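Local coordinates for beta-D-glucoside glucohydrolase (Trichoderma reesei, PDB 4I8D), which probably hydrolyses terminal, non-reducing beta-D-glucosyl residues to release beta-D-glucose, as a family 3 beta-glucosidase acting in cellulose breakdown, at residues Ala213-Tyr218 and Ala240-Val245; Tyr161-Gln166 and Asn206-Thr211; Asp430-Phe435 and Gly472-Val477; Asn340-Lys345 and Val498-Trp503. One frame throughout, in Å; residues are numbered along the deposited sequence.

Contact 1: residues Ala213-Tyr218 and Ala240-Val245; sequences ACEDQY and AQHTTV. With NAG (2-acetamido-2-deoxy-beta-D-glucopyranose), chain C; NAG (2-acetamido-2-deoxy-beta-D-glucopyranose), chain B.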
loop_
_atom_site.group_PDB
_atom_site.type_symbol
_atom_site.label_atom_id
_atom_site.label_comp_id
_atom_site.label_asym_id
_atom_site.label_seq_id
_atom_site.Cartn_x
_atom_site.Cartn_y
_atom_site.Cartn_z
ATOM N N ALA A 213 -8.996 10.125 -16.536
ATOM C CA ALA A 213 -8.903 8.686 -16.297
ATOM C C ALA A 213 -10.263 7.996 -16.328
ATOM O O ALA A 213 -10.375 6.850 -16.772
ATOM C CB ALA A 213 -8.196 8.419 -14.981
ATOM N N CYS A 214 -11.289 8.711 -15.869
ATOM C CA CYS A 214 -12.658 8.202 -15.816
ATOM C C CYS A 214 -13.432 8.471 -17.110
ATOM O O CYS A 214 -14.667 8.420 -17.137
ATOM C CB CYS A 214 -13.389 8.803 -14.611
ATOM S SG CYS A 214 -12.693 8.297 -13.023
ATOM N N GLU A 215 -12.689 8.745 -18.178
ATOM C CA GLU A 215 -13.254 9.020 -19.495
ATOM C C GLU A 215 -12.364 8.452 -20.588
ATOM O O GLU A 215 -12.575 8.713 -21.773
ATOM C CB GLU A 215 -13.427 10.528 -19.693
ATOM C CG GLU A 215 -14.844 11.016 -19.454
ATOM C CD GLU A 215 -14.903 12.300 -18.647
ATOM O OE1 GLU A 215 -14.202 13.278 -19.011
ATOM O OE2 GLU A 215 -15.660 12.319 -17.647
ATOM N N ASP A 216 -11.369 7.673 -20.188
ATOM C CA ASP A 216 -10.368 7.216 -21.132
ATOM C C ASP A 216 -10.664 5.815 -21.640
ATOM O O ASP A 216 -10.547 4.839 -20.900
ATOM C CB ASP A 216 -8.966 7.290 -20.523
ATOM C CG ASP A 216 -7.887 6.922 -21.518
ATOM O OD1 ASP A 216 -7.790 7.590 -22.566
ATOM O OD2 ASP A 216 -7.142 5.958 -21.259
ATOM N N GLN A 217 -11.037 5.739 -22.913
ATOM C CA GLN A 217 -11.330 4.479 -23.595
ATOM C C GLN A 217 -10.186 3.471 -23.473
ATOM O O GLN A 217 -10.416 2.299 -23.189
ATOM C CB GLN A 217 -11.634 4.748 -25.079
ATOM C CG GLN A 217 -11.945 3.514 -25.920
ATOM C CD GLN A 217 -13.406 3.115 -25.864
ATOM O OE1 GLN A 217 -14.266 3.918 -25.501
ATOM N NE2 GLN A 217 -13.698 1.869 -26.231
ATOM N N TYR A 218 -8.959 3.936 -23.678
ATOM C CA TYR A 218 -7.812 3.039 -23.803
ATOM C C TYR A 218 -7.419 2.317 -22.506
ATOM O O TYR A 218 -7.141 1.115 -22.526
ATOM C CB TYR A 218 -6.611 3.770 -24.419
ATOM C CG TYR A 218 -5.382 2.898 -24.563
ATOM C CD1 TYR A 218 -5.336 1.867 -25.510
ATOM C CD2 TYR A 218 -4.263 3.099 -23.753
ATOM C CE1 TYR A 218 -4.211 1.064 -25.642
ATOM C CE2 TYR A 218 -3.132 2.301 -23.875
ATOM C CZ TYR A 218 -3.108 1.286 -24.821
ATOM O OH TYR A 218 -1.984 0.499 -24.938
ATOM N N ALA A 240 -14.770 12.700 -9.989
ATOM C CA ALA A 240 -13.745 12.504 -11.022
ATOM C C ALA A 240 -14.327 12.277 -12.426
ATOM O O ALA A 240 -13.589 12.004 -13.376
ATOM C CB ALA A 240 -12.815 11.362 -10.640
ATOM N N GLN A 241 -15.650 12.379 -12.543
ATOM C CA GLN A 241 -16.344 12.304 -13.827
ATOM C C GLN A 241 -16.545 13.718 -14.365
ATOM O O GLN A 241 -16.838 14.645 -13.603
ATOM C CB GLN A 241 -17.700 11.610 -13.648
ATOM C CG GLN A 241 -18.438 11.277 -14.940
ATOM C CD GLN A 241 -19.796 10.631 -14.699
ATOM O OE1 GLN A 241 -20.055 9.518 -15.160
ATOM N NE2 GLN A 241 -20.670 11.326 -13.977
ATOM N N HIS A 242 -16.401 13.883 -15.676
ATOM C CA HIS A 242 -16.493 15.210 -16.290
ATOM C C HIS A 242 -17.566 15.285 -17.377
ATOM O O HIS A 242 -17.950 16.379 -17.800
ATOM C CB HIS A 242 -15.123 15.634 -16.828
ATOM C CG HIS A 242 -14.027 15.513 -15.815
ATOM N ND1 HIS A 242 -13.567 16.586 -15.085
ATOM C CD2 HIS A 242 -13.328 14.436 -15.384
ATOM C CE1 HIS A 242 -12.624 16.178 -14.255
ATOM N NE2 HIS A 242 -12.462 14.876 -14.413
ATOM N N THR A 243 -18.052 14.122 -17.810
ATOM C CA THR A 243 -19.042 14.036 -18.886
ATOM C C THR A 243 -20.178 13.065 -18.558
ATOM O O THR A 243 -19.998 12.112 -17.796
ATOM C CB THR A 243 -18.404 13.568 -20.213
ATOM O OG1 THR A 243 -17.774 12.295 -20.014
ATOM C CG2 THR A 243 -17.380 14.572 -20.724
ATOM N N THR A 244 -21.339 13.320 -19.157
ATOM C CA THR A 244 -22.479 12.411 -19.115
ATOM C C THR A 244 -22.286 11.273 -20.108
ATOM O O THR A 244 -22.383 10.100 -19.744
ATOM C CB THR A 244 -23.789 13.152 -19.458
ATOM O OG1 THR A 244 -24.014 14.191 -18.496
ATOM C CG2 THR A 244 -24.986 12.193 -19.464
ATOM N N VAL A 245 -21.999 11.637 -21.357
ATOM C CA VAL A 245 -21.943 10.686 -22.469
ATOM C C VAL A 245 -20.592 9.969 -22.565
ATOM O O VAL A 245 -20.531 8.737 -22.488
ATOM C CB VAL A 245 -22.271 11.372 -23.818
ATOM C CG1 VAL A 245 -22.316 10.351 -24.950
ATOM C CG2 VAL A 245 -23.591 12.129 -23.735
HETATM C C1 NAG C . 1.700 3.562 -27.426
HETATM C C2 NAG C . 2.925 2.919 -28.063
HETATM C C3 NAG C . 2.577 2.269 -29.397
HETATM C C4 NAG C . 1.381 1.324 -29.258
HETATM C C5 NAG C . 0.257 1.972 -28.439
HETATM C C6 NAG C . -0.809 0.940 -28.099
HETATM C C7 NAG C . 5.011 3.932 -27.358
HETATM C C8 NAG C . 6.061 4.976 -27.626
HETATM N N2 NAG C . 3.991 3.888 -28.215
HETATM O O3 NAG C . 3.700 1.552 -29.852
HETATM O O4 NAG C . 0.856 1.039 -30.537
HETATM O O5 NAG C . 0.710 2.569 -27.232
HETATM O O6 NAG C . -2.024 1.608 -27.876
HETATM O O7 NAG C . 5.110 3.173 -26.389
HETATM C C1 NAG B . 0.309 7.527 -24.354
HETATM C C2 NAG B . -0.164 6.128 -23.922
HETATM C C3 NAG B . 0.774 5.026 -24.404
HETATM C C4 NAG B . 1.195 5.231 -25.857
HETATM C C5 NAG B . 1.778 6.645 -25.981
HETATM C C6 NAG B . 2.422 6.991 -27.327
HETATM C C7 NAG B . -1.370 6.061 -21.736
HETATM C C8 NAG B . -2.707 6.197 -22.415
HETATM N N2 NAG B . -0.252 6.037 -22.472
HETATM O O3 NAG B . 0.114 3.797 -24.263
HETATM O O4 NAG B . 2.118 4.228 -26.217
HETATM O O5 NAG B . 0.727 7.547 -25.710
HETATM O O6 NAG B . 1.549 6.692 -28.394
HETATM O O7 NAG B . -1.325 5.981 -20.509
HETATM O O HOH W 1 -10.954 11.199 -14.261
#
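Cys-214 meets Ala-240 where two loops of the TIM-barrel-type N-terminal domain come together, the second of them running from strand 233-236 to helix 245-250. The sulfur that forms the disulfide with Cys-203 also touches the methyl group of Ala-240, SG to CB 3.9 Å. A water joins the same two residues, accepting from Cys-214 N and donating to Ala-240 O.

Glu-215 carries most of the contact. Its chain bends at chi2 (137°) and brings OE2 within reach of two successive backbone N-H groups. His-242 N gives the stronger bond, 2.6 Å to Glu-215 OE2 and reaching its syn lone pair; Thr-243 N adds a weak one at 3.0 Å to the same oxygen. The carboxylate stands almost perpendicular to the His-242 imidazole, 86° between planes, while Trp-212 stacks on that ring. With two donors on one buried oxygen, the negative charge is probably well stabilised.

Further on, Asp-216 takes the N-cap position of helix 217-227. Tyr-218, in the first turn of that helix, extends to the N-linked glycan: its OH bonds Asp-179 and lies 3.1 Å from O6 of the chain C NAG.

Contact 2: residues Tyr161-Gln166 and Asn206-Thr211; sequences YILNEQ and NKVNTT. With NAG (2-acetamido-2-deoxy-beta-D-glucopyranose), chain B.
The side-chain amide of Asn-206 meets the backbone carbonyl of Ile-162: ND2 donates to Ile-162 O at 3.2 Å, the oxygen lying in the amide plane and the nitrogen in the carbonyl plane, although the planes stand nearly perpendicular. Its other N-H turns back to Lys-207 O, 2.8 Å from Asn-206 ND2 and well above that carbonyl's plane. CG sits between the backbone N and the carbonyl carbon (chi1 61°), which lets one nitrogen serve both acceptors, and Ser-204 OG bonds Asn-206 OD1 and Ile-162 O, so the amide is held against rotation. A leucine here would probably cost both carbonyls their ND2 donor.

Beside this link, Leu-163 and Val-208 meet at about a right angle, CD1 to CG1 3.8 Å. Val-208 opens the type I' turn of a beta hairpin with a two-residue loop, whose Asn-209 ND2 carries the N-linked NAG. Ile-162 packs on Leu-182 and Tyr-186 of helix 179-186, and Lys-207 pairs through its backbone with Ile-173 and Ser-175, setting the hairpin alongside strand 174-175.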
loop_
_atom_site.group_PDB
_atom_site.type_symbol
_atom_site.label_atom_id
_atom_site.label_comp_id
_atom_site.label_asym_id
_atom_site.label_seq_id
_atom_site.Cartn_x
_atom_site.Cartn_y
_atom_site.Cartn_z
ATOM N N TYR A 161 -6.747 3.893 -10.326
ATOM C CA TYR A 161 -6.378 3.559 -11.684
ATOM C C TYR A 161 -6.576 4.813 -12.529
ATOM O O TYR A 161 -7.698 5.294 -12.663
ATOM C CB TYR A 161 -7.250 2.400 -12.178
ATOM C CG TYR A 161 -6.846 1.779 -13.500
ATOM C CD1 TYR A 161 -5.951 0.706 -13.551
ATOM C CD2 TYR A 161 -7.391 2.236 -14.700
ATOM C CE1 TYR A 161 -5.596 0.125 -14.760
ATOM C CE2 TYR A 161 -7.038 1.660 -15.913
ATOM C CZ TYR A 161 -6.139 0.613 -15.939
ATOM O OH TYR A 161 -5.785 0.062 -17.155
ATOM N N ILE A 162 -5.498 5.377 -13.075
ATOM C CA ILE A 162 -4.119 4.913 -12.881
ATOM C C ILE A 162 -3.176 6.131 -12.973
ATOM O O ILE A 162 -3.593 7.201 -13.424
ATOM C CB ILE A 162 -3.736 3.803 -13.903
ATOM C CG1 ILE A 162 -2.427 3.111 -13.481
ATOM C CG2 ILE A 162 -3.696 4.361 -15.323
ATOM C CD1 ILE A 162 -2.061 1.888 -14.292
ATOM N N LEU A 163 -1.927 5.963 -12.522
ATOM C CA LEU A 163 -0.862 6.975 -12.649
ATOM C C LEU A 163 -1.107 8.258 -11.844
ATOM O O LEU A 163 -0.723 9.350 -12.256
ATOM C CB LEU A 163 -0.572 7.279 -14.126
ATOM C CG LEU A 163 -0.318 6.078 -15.050
ATOM C CD1 LEU A 163 -0.519 6.458 -16.507
ATOM C CD2 LEU A 163 1.058 5.464 -14.835
ATOM N N ASN A 164 -1.756 8.108 -10.692
ATOM C CA ASN A 164 -1.955 9.200 -9.744
ATOM C C ASN A 164 -0.758 9.228 -8.781
ATOM O O ASN A 164 -0.897 8.981 -7.588
ATOM C CB ASN A 164 -3.310 9.011 -9.041
ATOM C CG ASN A 164 -3.543 9.968 -7.877
ATOM O OD1 ASN A 164 -2.956 11.043 -7.793
ATOM N ND2 ASN A 164 -4.424 9.564 -6.964
ATOM N N GLU A 165 0.430 9.521 -9.321
ATOM C CA GLU A 165 1.676 9.434 -8.538
ATOM C C GLU A 165 2.050 10.710 -7.787
ATOM O O GLU A 165 3.150 10.803 -7.234
ATOM C CB GLU A 165 2.855 8.950 -9.390
ATOM C CG GLU A 165 2.681 7.564 -10.017
ATOM C CD GLU A 165 2.881 6.406 -9.047
ATOM O OE1 GLU A 165 3.810 6.436 -8.211
ATOM O OE2 GLU A 165 2.111 5.438 -9.144
ATOM N N GLN A 166 1.137 11.678 -7.744
ATOM C CA GLN A 166 1.343 12.872 -6.920
ATOM C C GLN A 166 0.023 13.544 -6.535
ATOM O O GLN A 166 -0.981 13.391 -7.228
ATOM C CB GLN A 166 2.277 13.873 -7.629
ATOM C CG GLN A 166 1.632 14.617 -8.790
ATOM C CD GLN A 166 2.520 15.705 -9.349
ATOM O OE1 GLN A 166 3.618 15.432 -9.830
ATOM N NE2 GLN A 166 2.046 16.946 -9.300
ATOM N N ASN A 206 -6.666 12.123 -12.114
ATOM C CA ASN A 206 -5.764 12.710 -13.115
ATOM C C ASN A 206 -6.135 12.431 -14.566
ATOM O O ASN A 206 -7.071 11.678 -14.848
ATOM C CB ASN A 206 -4.314 12.275 -12.866
ATOM C CG ASN A 206 -4.125 10.766 -12.963
ATOM O OD1 ASN A 206 -4.347 10.041 -11.992
ATOM N ND2 ASN A 206 -3.688 10.292 -14.128
ATOM N N LYS A 207 -5.394 13.057 -15.479
ATOM C CA LYS A 207 -5.484 12.760 -16.906
ATOM C C LYS A 207 -4.420 11.747 -17.294
ATOM O O LYS A 207 -3.410 11.601 -16.616
ATOM C CB LYS A 207 -5.303 14.026 -17.745
ATOM C CG LYS A 207 -6.559 14.860 -17.922
ATOM C CD LYS A 207 -6.212 16.203 -18.547
ATOM C CE LYS A 207 -7.448 17.048 -18.806
ATOM N NZ LYS A 207 -7.094 18.423 -19.255
ATOM N N VAL A 208 -4.665 11.046 -18.388
ATOM C CA VAL A 208 -3.704 10.107 -18.944
ATOM C C VAL A 208 -3.663 10.352 -20.449
ATOM O O VAL A 208 -4.689 10.268 -21.131
ATOM C CB VAL A 208 -4.054 8.639 -18.602
ATOM C CG1 VAL A 208 -3.704 8.329 -17.154
ATOM C CG2 VAL A 208 -5.529 8.338 -18.855
ATOM N N ASN A 209 -2.478 10.689 -20.956
ATOM C CA ASN A 209 -2.323 11.223 -22.316
ATOM C C ASN A 209 -3.390 12.264 -22.658
ATOM O O ASN A 209 -3.996 12.212 -23.727
ATOM C CB ASN A 209 -2.282 10.101 -23.358
ATOM C CG ASN A 209 -0.960 9.355 -23.363
ATOM O OD1 ASN A 209 -0.034 9.681 -22.619
ATOM N ND2 ASN A 209 -0.868 8.343 -24.213
ATOM N N THR A 210 -3.609 13.191 -21.721
ATOM C CA THR A 210 -4.537 14.338 -21.849
ATOM C C THR A 210 -6.010 14.031 -21.603
ATOM O O THR A 210 -6.830 14.953 -21.552
ATOM C CB THR A 210 -4.410 15.115 -23.191
ATOM O OG1 THR A 210 -5.016 14.362 -24.252
ATOM C CG2 THR A 210 -2.940 15.451 -23.525
ATOM N N THR A 211 -6.329 12.743 -21.453
ATOM C CA THR A 211 -7.702 12.258 -21.262
ATOM C C THR A 211 -7.951 11.899 -19.803
ATOM O O THR A 211 -7.201 11.108 -19.227
ATOM C CB THR A 211 -7.970 10.982 -22.092
ATOM O OG1 THR A 211 -7.245 11.024 -23.331
ATOM C CG2 THR A 211 -9.458 10.809 -22.363
HETATM C C1 NAG B . 0.309 7.527 -24.354
HETATM C C2 NAG B . -0.164 6.128 -23.922
HETATM C C3 NAG B . 0.774 5.026 -24.404
HETATM C C4 NAG B . 1.195 5.231 -25.857
HETATM C C5 NAG B . 1.778 6.645 -25.981
HETATM C C6 NAG B . 2.422 6.991 -27.327
HETATM C C7 NAG B . -1.370 6.061 -21.736
HETATM C C8 NAG B . -2.707 6.197 -22.415
HETATM N N2 NAG B . -0.252 6.037 -22.472
HETATM O O3 NAG B . 0.114 3.797 -24.263
HETATM O O4 NAG B . 2.118 4.228 -26.217
HETATM O O5 NAG B . 0.727 7.547 -25.710
HETATM O O6 NAG B . 1.549 6.692 -28.394
HETATM O O7 NAG B . -1.325 5.981 -20.509
#

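Contact 3: residues Asp430-Phe435 and Gly472-Val477; sequences DVAIVF and GANSNV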
loop_
_atom_site.group_PDB
_atom_site.type_symbol
_atom_site.label_atom_id
_atom_site.label_comp_id
_atom_site.label_asym_id
_atom_site.label_seq_id
_atom_site.Cartn_x
_atom_site.Cartn_y
_atom_site.Cartn_z
ATOM N N ASP A 430 21.713 6.544 30.891
ATOM C CA ASP A 430 22.459 5.449 30.251
ATOM C C ASP A 430 22.243 5.357 28.733
ATOM O O ASP A 430 23.182 5.075 27.975
ATOM C CB ASP A 430 22.151 4.110 30.934
ATOM C CG ASP A 430 22.755 4.004 32.332
ATOM O OD1 ASP A 430 23.739 4.715 32.627
ATOM O OD2 ASP A 430 22.253 3.194 33.139
ATOM N N VAL A 431 21.000 5.569 28.302
ATOM C CA VAL A 431 20.663 5.732 26.881
ATOM C C VAL A 431 19.723 6.926 26.721
ATOM O O VAL A 431 19.065 7.350 27.685
ATOM C CB VAL A 431 20.013 4.465 26.245
ATOM C CG1 VAL A 431 20.963 3.273 26.265
ATOM C CG2 VAL A 431 18.687 4.113 26.908
ATOM N N ALA A 432 19.666 7.476 25.514
ATOM C CA ALA A 432 18.711 8.536 25.209
ATOM C C ALA A 432 17.986 8.190 23.922
ATOM O O ALA A 432 18.618 7.956 22.887
ATOM C CB ALA A 432 19.411 9.883 25.098
ATOM N N ILE A 433 16.659 8.133 23.999
ATOM C CA ILE A 433 15.837 7.741 22.861
ATOM C C ILE A 433 15.043 8.947 22.388
ATOM O O ILE A 433 14.251 9.512 23.147
ATOM C CB ILE A 433 14.888 6.568 23.200
ATOM C CG1 ILE A 433 15.667 5.396 23.807
ATOM C CG2 ILE A 433 14.139 6.110 21.956
ATOM C CD1 ILE A 433 14.805 4.384 24.529
ATOM N N VAL A 434 15.266 9.341 21.133
ATOM C CA VAL A 434 14.676 10.573 20.594
ATOM C C VAL A 434 13.745 10.279 19.407
ATOM O O VAL A 434 14.035 9.420 18.573
ATOM C CB VAL A 434 15.773 11.650 20.301
ATOM C CG1 VAL A 434 16.846 11.108 19.376
ATOM C CG2 VAL A 434 15.179 12.941 19.750
ATOM N N PHE A 435 12.620 10.988 19.355
ATOM C CA PHE A 435 11.527 10.662 18.432
ATOM C C PHE A 435 11.288 11.751 17.402
ATOM O O PHE A 435 10.895 12.870 17.752
ATOM C CB PHE A 435 10.237 10.386 19.215
ATOM C CG PHE A 435 10.323 9.177 20.094
ATOM C CD1 PHE A 435 11.074 9.203 21.271
ATOM C CD2 PHE A 435 9.671 8.000 19.740
ATOM C CE1 PHE A 435 11.173 8.078 22.069
ATOM C CE2 PHE A 435 9.766 6.871 20.538
ATOM C CZ PHE A 435 10.517 6.907 21.704
ATOM N N GLY A 472 24.838 15.793 21.548
ATOM C CA GLY A 472 25.812 16.621 22.249
ATOM C C GLY A 472 25.773 16.468 23.762
ATOM O O GLY A 472 26.694 16.908 24.459
ATOM N N ALA A 473 24.713 15.844 24.270
ATOM C CA ALA A 473 24.558 15.634 25.706
ATOM C C ALA A 473 24.624 14.161 26.124
ATOM O O ALA A 473 24.554 13.855 27.312
ATOM C CB ALA A 473 23.264 16.268 26.191
ATOM N N ASN A 474 24.762 13.252 25.161
ATOM C CA ASN A 474 24.775 11.816 25.464
ATOM C C ASN A 474 25.560 10.983 24.449
ATOM O O ASN A 474 25.498 11.233 23.246
ATOM C CB ASN A 474 23.341 11.288 25.588
ATOM C CG ASN A 474 23.237 10.078 26.500
ATOM O OD1 ASN A 474 23.819 9.022 26.229
ATOM N ND2 ASN A 474 22.478 10.221 27.583
ATOM N N SER A 475 26.288 9.986 24.947
ATOM C CA SER A 475 27.138 9.144 24.103
ATOM C C SER A 475 26.394 7.996 23.411
ATOM O O SER A 475 26.865 7.464 22.404
ATOM C CB SER A 475 28.302 8.579 24.918
ATOM O OG SER A 475 29.422 9.445 24.881
ATOM N N ASN A 476 25.244 7.609 23.953
ATOM C CA ASN A 476 24.515 6.461 23.428
ATOM C C ASN A 476 23.090 6.822 23.052
ATOM O O ASN A 476 22.167 6.682 23.864
ATOM C CB ASN A 476 24.540 5.315 24.435
ATOM C CG ASN A 476 25.949 4.939 24.845
ATOM O OD1 ASN A 476 26.723 4.409 24.046
ATOM N ND2 ASN A 476 26.289 5.219 26.098
ATOM N N VAL A 477 22.927 7.290 21.815
ATOM C CA VAL A 477 21.644 7.796 21.331
ATOM C C VAL A 477 20.928 6.776 20.443
ATOM O O VAL A 477 21.519 6.213 19.520
ATOM C CB VAL A 477 21.799 9.132 20.563
ATOM C CG1 VAL A 477 20.436 9.695 20.177
ATOM C CG2 VAL A 477 22.579 10.150 21.387
#
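Ala-432 and Val-477 pair as a parallel beta bridge at the start of two neighbouring strands. Between the two segments the backbone supplies one conventional bond, Ala-432 N to Asn-476 O at 3.1 Å; Ala-432 pairs again with Ile-478 just beyond. Two CA-H...O contacts flank that bond: Val-431 CA shares Asn-476 O, and Val-477 CA lies 3.4 Å from Ala-432 O.

Polar side-chain bonding shapes the approach to the bridge. Asn-474 OD1 accepts from Asn-476 N at 3.0 Å, in the carbonyl plane and nearly straight (171°), forming an Asx turn. Its ND2 is given to Ala-426 O and Lys-429 O, and the same amide lies against the Ala-432 methyl, ND2 to CB 4.0 Å.

Apolar contact follows two residues further along strand 431-438, where Val-434 CG1 meets Val-477 CG1, set anti to its backbone N (chi1 -175°), at 3.9 Å.

The topology is a beta-alpha-beta crossover: strand 431-438 leads through helix 463-471 to the adjacent parallel strand 477-483, while strand 349-353 lines the other edge of 431-438.

Contact 4: residues Asn340-Lys345 and Val498-Trp503; sequences NILPLK and VKAVVW
Lys-499 NZ is gripped by Ser-475 O and Asn-476 OD1, while the root of the same side chain meets Ile-341. Bends at chi2 (-77°), chi3 and chi4 carry the ammonium away from the 340-345 loop and leave the methylenes to face it. Ile-341 crosses them at about a right angle, its CD1 lying 3.7 Å from Lys-499 CB. The other branch covers the next residue, Ile-341 CG2 to Ala-500 CB at 3.8 Å.

Both of these consecutive strand residues turn their CB toward the loop, an arrangement that goes with the unusual psi of -17° at Lys-499. Leu-342 continues the packing along the strand: CD2 rests 4.1 Å from Ala-500 CB and 4.0 Å from Val-502 CG2. The loop between strands 333-337 and 349-353 thus covers part of one face of the C-terminal domain's mixed sheet, reaching Ile-478 of the neighbouring strand as well.

Shortening Ile-341 to an alanine would probably open a gap over Ala-500 and uncover the lysine methylenes.

Across the segments the contact is entirely apolar, which implies that this face of the loop is held by fit and burial, polar bonds being made outside it, while the ammonium N-H groups go to neutral acceptors.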
loop_
_atom_site.group_PDB
_atom_site.type_symbol
_atom_site.label_atom_id
_atom_site.label_comp_id
_atom_site.label_asym_id
_atom_site.label_seq_id
_atom_site.Cartn_x
_atom_site.Cartn_y
_atom_site.Cartn_z
ATOM N N ASN A 340 25.969 -3.431 20.179
ATOM C CA ASN A 340 24.864 -4.109 20.857
ATOM C C ASN A 340 24.053 -3.245 21.822
ATOM O O ASN A 340 23.480 -3.762 22.790
ATOM C CB ASN A 340 25.373 -5.364 21.572
ATOM C CG ASN A 340 25.705 -6.481 20.608
ATOM O OD1 ASN A 340 24.931 -6.781 19.695
ATOM N ND2 ASN A 340 26.863 -7.102 20.801
ATOM N N ILE A 341 24.005 -1.937 21.558
ATOM C CA ILE A 341 23.217 -1.013 22.374
ATOM C C ILE A 341 21.792 -1.533 22.505
ATOM O O ILE A 341 21.142 -1.370 23.530
ATOM C CB ILE A 341 23.207 0.419 21.787
ATOM C CG1 ILE A 341 22.517 1.392 22.753
ATOM C CG2 ILE A 341 22.552 0.445 20.408
ATOM C CD1 ILE A 341 22.661 2.856 22.390
ATOM N N LEU A 342 21.337 -2.179 21.445
ATOM C CA LEU A 342 19.999 -2.692 21.354
ATOM C C LEU A 342 20.137 -4.203 21.110
ATOM O O LEU A 342 21.079 -4.631 20.430
ATOM C CB LEU A 342 19.295 -1.991 20.190
ATOM C CG LEU A 342 17.870 -1.431 20.285
ATOM C CD1 LEU A 342 17.587 -0.666 21.570
ATOM C CD2 LEU A 342 17.601 -0.553 19.071
ATOM N N PRO A 343 19.231 -5.019 21.690
ATOM C CA PRO A 343 18.117 -4.634 22.561
ATOM C C PRO A 343 18.582 -4.089 23.902
ATOM O O PRO A 343 19.682 -4.410 24.354
ATOM C CB PRO A 343 17.375 -5.954 22.788
ATOM C CG PRO A 343 18.400 -7.011 22.568
ATOM C CD PRO A 343 19.275 -6.479 21.475
ATOM N N LEU A 344 17.741 -3.266 24.521
ATOM C CA LEU A 344 17.987 -2.785 25.872
ATOM C C LEU A 344 17.844 -3.926 26.872
ATOM O O LEU A 344 16.887 -4.702 26.810
ATOM C CB LEU A 344 16.997 -1.678 26.229
ATOM C CG LEU A 344 16.846 -0.517 25.253
ATOM C CD1 LEU A 344 15.611 0.290 25.624
ATOM C CD2 LEU A 344 18.097 0.351 25.243
ATOM N N LYS A 345 18.799 -4.018 27.793
ATOM C CA LYS A 345 18.776 -5.044 28.832
ATOM C C LYS A 345 18.963 -4.431 30.223
ATOM O O LYS A 345 20.061 -4.468 30.790
ATOM C CB LYS A 345 19.832 -6.122 28.549
ATOM C CG LYS A 345 19.408 -7.142 27.505
ATOM C CD LYS A 345 20.604 -7.868 26.912
ATOM C CE LYS A 345 20.220 -8.596 25.631
ATOM N NZ LYS A 345 21.413 -9.052 24.864
ATOM N N VAL A 498 25.030 8.812 17.898
ATOM C CA VAL A 498 23.871 8.077 17.406
ATOM C C VAL A 498 24.299 6.635 17.150
ATOM O O VAL A 498 25.058 6.358 16.215
ATOM C CB VAL A 498 23.284 8.735 16.135
ATOM C CG1 VAL A 498 22.255 7.838 15.464
ATOM C CG2 VAL A 498 22.653 10.075 16.481
ATOM N N LYS A 499 23.825 5.728 18.003
ATOM C CA LYS A 499 24.268 4.331 17.974
ATOM C C LYS A 499 23.244 3.389 17.336
ATOM O O LYS A 499 23.574 2.254 16.968
ATOM C CB LYS A 499 24.610 3.842 19.388
ATOM C CG LYS A 499 25.704 4.609 20.120
ATOM C CD LYS A 499 27.099 4.244 19.630
ATOM C CE LYS A 499 28.057 3.993 20.791
ATOM N NZ LYS A 499 28.153 5.109 21.780
ATOM N N ALA A 500 22.004 3.861 17.215
ATOM C CA ALA A 500 20.917 3.035 16.695
ATOM C C ALA A 500 19.791 3.874 16.114
ATOM O O ALA A 500 19.310 4.810 16.760
ATOM C CB ALA A 500 20.377 2.117 17.788
ATOM N N VAL A 501 19.375 3.526 14.897
ATOM C CA VAL A 501 18.186 4.121 14.278
ATOM C C VAL A 501 17.112 3.056 14.037
ATOM O O VAL A 501 17.394 1.973 13.525
ATOM C CB VAL A 501 18.494 4.849 12.953
ATOM C CG1 VAL A 501 17.338 5.767 12.576
ATOM C CG2 VAL A 501 19.773 5.656 13.066
ATOM N N VAL A 502 15.880 3.392 14.407
ATOM C CA VAL A 502 14.757 2.471 14.344
ATOM C C VAL A 502 13.674 3.027 13.423
ATOM O O VAL A 502 12.919 3.929 13.806
ATOM C CB VAL A 502 14.192 2.207 15.755
ATOM C CG1 VAL A 502 12.993 1.278 15.701
ATOM C CG2 VAL A 502 15.272 1.623 16.654
ATOM N N TRP A 503 13.618 2.488 12.205
ATOM C CA TRP A 503 12.605 2.863 11.222
ATOM C C TRP A 503 11.257 2.225 11.581
ATOM O O TRP A 503 10.901 1.159 11.059
ATOM C CB TRP A 503 13.049 2.456 9.816
ATOM C CG TRP A 503 12.332 3.194 8.734
ATOM C CD1 TRP A 503 11.321 2.723 7.947
ATOM C CD2 TRP A 503 12.568 4.547 8.320
ATOM N NE1 TRP A 503 10.915 3.697 7.062
ATOM C CE2 TRP A 503 11.659 4.828 7.274
ATOM C CE3 TRP A 503 13.456 5.550 8.734
ATOM C CZ2 TRP A 503 11.615 6.069 6.635
ATOM C CZ3 TRP A 503 13.411 6.781 8.102
ATOM C CH2 TRP A 503 12.499 7.031 7.061
#

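How the contacts relate
Followed from the N terminus, the chain first closes a loop at contact 2, bringing the end of barrel strand 157-161 to the glycosylated hairpin, and almost at once a shorter one at contact 1. These two stand in series and touch, Ala-213 N lying 3.0 Å from Asn-206 O, so together they tie successive loops of the N-terminal domain. In the C-terminal domain, contact 4 closes a much longer loop, and contact 3 falls wholly within it, joining adjacent strands of the sheet that contact 4 covers; Val-477 and Lys-499 connect the pair through their backbones. No two contacts cross, and contacts 1 and 3 have centres about 55 Å apart.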